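Local coordinates for glutathione S-transferase-like protein (PDB 4GLT), which binds glutathione and probably acts as a glutathione S-transferase, moving the tripeptide onto substrates that remain to be identified, at residues Ala126-Val130 and Tyr187-Tyr192. Sequence-based numbering, arbitrary orientation.
Sequences AVAAV and YLELRY. With GSH (glutathione), chain E.
V127 and Y187 meet at the rim of the glutathione site in the all-helical GST C-terminal domain, where segments 126-130 and 187-191, on helices 106-133 and 176-191, run nearly parallel, 11° apart. The pair illustrates how a tyrosine can serve packing and ligand binding at once. With CG anti to the backbone N (chi1 -169°), the Y187 ring reaches helix 106-133 edge first: A126 CB lies in the ring plane, 3.9 Å from Y187 CE2 and close to CD2. Further out, CE2 and CZ pass V127 CG2, which crosses at about a right angle and comes closest to Y187 OH, 3.5 Å; across the ring, CE1 lies near GSH O31. At the tip, Y187 OH donates to GSH O31 across 2.9 Å. It also accepts a longer, bent bond from R191 NE, 3.3 Å. The hydroxyl sits 24° out of the guanidinium plane. R191 CG lies over one ring face, offset toward the rim; the chain then bends at chi2, and NH2 donates to the same O31. Two donors thus grip one glycyl carboxylate oxygen, and the arginine's charge probably strengthens the hold. A phenylalanine in place of Y187 would probably keep the packing on A126 but leave O31 with one donor fewer and R191 NE without its acceptor. V130 CG2 fills the angle between R191 and Y192, sitting 3.7 Å from R191 CB and 3.5 Å from Y192 OH.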
ATOM      1  N   ALA A 126      -3.036 -11.231  -7.211  1.00 56.06           N
ATOM      2  CA  ALA A 126      -2.512 -12.595  -7.231  1.00 57.07           C
ATOM      3  C   ALA A 126      -2.518 -13.254  -5.856  1.00 53.27           C
ATOM      4  O   ALA A 126      -2.887 -14.416  -5.718  1.00 58.54           O
ATOM      5  CB  ALA A 126      -1.106 -12.605  -7.810  1.00 60.38           C
ATOM      6  N   VAL A 127      -2.086 -12.519  -4.842  1.00 49.35           N
ATOM      7  CA  VAL A 127      -2.089 -13.049  -3.493  1.00 61.58           C
ATOM      8  C   VAL A 127      -3.516 -13.409  -3.121  1.00 66.06           C
ATOM      9  O   VAL A 127      -3.775 -14.437  -2.478  1.00 63.90           O
ATOM     10  CB  VAL A 127      -1.524 -12.028  -2.483  1.00 58.77           C
ATOM     11  CG1 VAL A 127      -1.916 -12.396  -1.053  1.00 43.36           C
ATOM     12  CG2 VAL A 127      -0.015 -11.941  -2.622  1.00 52.45           C
ATOM     13  N   ALA A 128      -4.440 -12.551  -3.542  1.00 53.96           N
ATOM     14  CA  ALA A 128      -5.848 -12.731  -3.222  1.00 63.73           C
ATOM     15  C   ALA A 128      -6.326 -14.037  -3.824  1.00 64.17           C
ATOM     16  O   ALA A 128      -6.853 -14.912  -3.131  1.00 52.59           O
ATOM     17  CB  ALA A 128      -6.662 -11.565  -3.757  1.00 52.57           C
ATOM     18  N   ALA A 129      -6.122 -14.166  -5.129  1.00 53.72           N
ATOM     19  CA  ALA A 129      -6.452 -15.390  -5.825  1.00 57.57           C
ATOM     20  C   ALA A 129      -5.841 -16.588  -5.093  1.00 63.28           C
ATOM     21  O   ALA A 129      -6.559 -17.485  -4.640  1.00 61.67           O
ATOM     22  CB  ALA A 129      -5.959 -15.319  -7.259  1.00 50.47           C
ATOM     23  N   VAL A 130      -4.515 -16.583  -4.960  1.00 60.32           N
ATOM     24  CA  VAL A 130      -3.790 -17.693  -4.345  1.00 57.18           C
ATOM     25  C   VAL A 130      -4.363 -18.100  -2.991  1.00 54.57           C
ATOM     26  O   VAL A 130      -4.662 -19.268  -2.758  1.00 73.84           O
ATOM     27  CB  VAL A 130      -2.299 -17.374  -4.154  1.00 64.92           C
ATOM     28  CG1 VAL A 130      -1.641 -18.454  -3.297  1.00 73.46           C
ATOM     29  CG2 VAL A 130      -1.604 -17.238  -5.500  1.00 64.90           C
ATOM     30  N   TYR A 187       6.631 -13.321  -8.799  1.00 53.72           N
ATOM     31  CA  TYR A 187       5.569 -13.855  -7.972  1.00 53.06           C
ATOM     32  C   TYR A 187       4.623 -14.697  -8.818  1.00 65.51           C
ATOM     33  O   TYR A 187       4.221 -15.801  -8.423  1.00 53.28           O
ATOM     34  CB  TYR A 187       4.797 -12.761  -7.241  1.00 48.85           C
ATOM     35  CG  TYR A 187       3.883 -13.352  -6.200  1.00 47.26           C
ATOM     36  CD1 TYR A 187       4.407 -14.064  -5.128  1.00 52.71           C
ATOM     37  CD2 TYR A 187       2.503 -13.244  -6.302  1.00 52.38           C
ATOM     38  CE1 TYR A 187       3.588 -14.631  -4.175  1.00 51.90           C
ATOM     39  CE2 TYR A 187       1.670 -13.813  -5.343  1.00 57.76           C
ATOM     40  CZ  TYR A 187       2.229 -14.505  -4.284  1.00 50.27           C
ATOM     41  OH  TYR A 187       1.439 -15.089  -3.317  1.00 72.22           O
ATOM     42  N   LEU A 188       4.266 -14.183  -9.988  1.00 50.74           N
ATOM     43  CA  LEU A 188       3.425 -14.964 -10.884  1.00 56.57           C
ATOM     44  C   LEU A 188       4.055 -16.327 -11.138  1.00 65.57           C
ATOM     45  O   LEU A 188       3.401 -17.356 -10.998  1.00 57.10           O
ATOM     46  CB  LEU A 188       3.165 -14.223 -12.197  1.00 54.92           C
ATOM     47  CG  LEU A 188       2.444 -12.887 -11.975  1.00 70.82           C
ATOM     48  CD1 LEU A 188       1.954 -12.321 -13.294  1.00 55.75           C
ATOM     49  CD2 LEU A 188       1.281 -13.064 -11.009  1.00 57.76           C
ATOM     50  N   GLU A 189       5.333 -16.337 -11.496  1.00 65.71           N
ATOM     51  CA  GLU A 189       5.996 -17.596 -11.782  1.00 61.84           C
ATOM     52  C   GLU A 189       5.947 -18.539 -10.585  1.00 68.96           C
ATOM     53  O   GLU A 189       5.737 -19.741 -10.728  1.00 57.30           O
ATOM     54  CB  GLU A 189       7.437 -17.353 -12.207  1.00 69.87           C
ATOM     55  CG  GLU A 189       7.561 -16.659 -13.553  1.00 68.99           C
ATOM     56  CD  GLU A 189       8.849 -17.023 -14.263  1.00 92.15           C
ATOM     57  OE1 GLU A 189       9.718 -17.658 -13.626  1.00 97.92           O
ATOM     58  OE2 GLU A 189       8.993 -16.683 -15.456  1.00100.24           O
ATOM     59  N   LEU A 190       6.146 -17.993  -9.396  1.00 62.62           N
ATOM     60  CA  LEU A 190       6.132 -18.814  -8.201  1.00 56.71           C
ATOM     61  C   LEU A 190       4.762 -19.450  -8.007  1.00 64.67           C
ATOM     62  O   LEU A 190       4.657 -20.628  -7.677  1.00 55.67           O
ATOM     63  CB  LEU A 190       6.500 -17.978  -6.967  1.00 60.87           C
ATOM     64  CG  LEU A 190       6.192 -18.597  -5.597  1.00 62.97           C
ATOM     65  CD1 LEU A 190       6.979 -19.884  -5.399  1.00 53.94           C
ATOM     66  CD2 LEU A 190       6.480 -17.611  -4.476  1.00 52.23           C
ATOM     67  N   ARG A 191       3.706 -18.675  -8.215  1.00 62.97           N
ATOM     68  CA  ARG A 191       2.380 -19.132  -7.813  1.00 65.60           C
ATOM     69  C   ARG A 191       1.582 -19.744  -8.953  1.00 70.05           C
ATOM     70  O   ARG A 191       0.624 -20.480  -8.719  1.00 66.70           O
ATOM     71  CB  ARG A 191       1.597 -17.992  -7.152  1.00 63.75           C
ATOM     72  CG  ARG A 191       2.178 -17.530  -5.818  1.00 55.66           C
ATOM     73  CD  ARG A 191       2.152 -18.637  -4.772  1.00 69.17           C
ATOM     74  NE  ARG A 191       2.603 -18.171  -3.463  1.00 57.24           N
ATOM     75  CZ  ARG A 191       2.873 -18.964  -2.427  1.00 79.23           C
ATOM     76  NH1 ARG A 191       2.748 -20.280  -2.536  1.00 65.19           N
ATOM     77  NH2 ARG A 191       3.275 -18.440  -1.276  1.00 75.04           N
ATOM     78  N   TYR A 192       1.979 -19.452 -10.185  1.00 68.87           N
ATOM     79  CA  TYR A 192       1.239 -19.934 -11.345  1.00 73.65           C
ATOM     80  C   TYR A 192       2.167 -20.515 -12.399  1.00 74.59           C
ATOM     81  O   TYR A 192       2.497 -19.844 -13.374  1.00 75.57           O
ATOM     82  CB  TYR A 192       0.377 -18.814 -11.938  1.00 59.59           C
ATOM     83  CG  TYR A 192      -0.708 -18.357 -10.987  1.00 74.19           C
ATOM     84  CD1 TYR A 192      -0.606 -17.144 -10.307  1.00 79.03           C
ATOM     85  CD2 TYR A 192      -1.826 -19.149 -10.752  1.00 79.55           C
ATOM     86  CE1 TYR A 192      -1.592 -16.733  -9.425  1.00 65.31           C
ATOM     87  CE2 TYR A 192      -2.816 -18.747  -9.873  1.00 80.99           C
ATOM     88  CZ  TYR A 192      -2.695 -17.539  -9.214  1.00 79.64           C
ATOM     89  OH  TYR A 192      -3.682 -17.144  -8.337  1.00 67.20           O
TER
HETATM   90  N1  GSH E 301       1.476  -3.938   1.899  1.00 47.65           N
HETATM   91  CA1 GSH E 301       2.517  -4.804   2.496  1.00 53.94           C
HETATM   92  C1  GSH E 301       3.778  -4.418   1.785  1.00 48.79           C
HETATM   93  O11 GSH E 301       4.882  -4.607   2.323  1.00 48.77           O
HETATM   94  O12 GSH E 301       3.665  -3.885   0.661  1.00 49.10           O
HETATM   95  CB1 GSH E 301       2.129  -6.284   2.317  1.00 44.27           C
HETATM   96  CG1 GSH E 301       3.123  -7.252   2.973  1.00 45.30           C
HETATM   97  CD1 GSH E 301       2.707  -8.704   2.748  1.00 65.17           C
HETATM   98  OE1 GSH E 301       1.628  -8.966   2.236  1.00 51.68           O
HETATM   99  N2  GSH E 301       3.576  -9.644   3.138  1.00 70.86           N
HETATM  100  CA2 GSH E 301       3.352 -11.094   3.146  1.00 60.28           C
HETATM  101  C2  GSH E 301       3.303 -11.719   1.774  1.00 63.30           C
HETATM  102  O2  GSH E 301       4.021 -11.310   0.872  1.00 52.48           O
HETATM  103  CB2 GSH E 301       2.110 -11.438   3.958  1.00 66.15           C
HETATM  104  SG2 GSH E 301       2.358 -11.099   5.716  1.00 72.71           S
HETATM  105  N3  GSH E 301       2.465 -12.738   1.605  1.00 61.30           N
HETATM  106  CA3 GSH E 301       2.257 -13.373   0.313  1.00 69.01           C
HETATM  107  C3  GSH E 301       3.182 -14.548   0.067  1.00 75.26           C
HETATM  108  O31 GSH E 301       2.831 -15.417  -0.763  1.00 72.14           O
HETATM  109  O32 GSH E 301       4.268 -14.607   0.689  1.00 67.68           O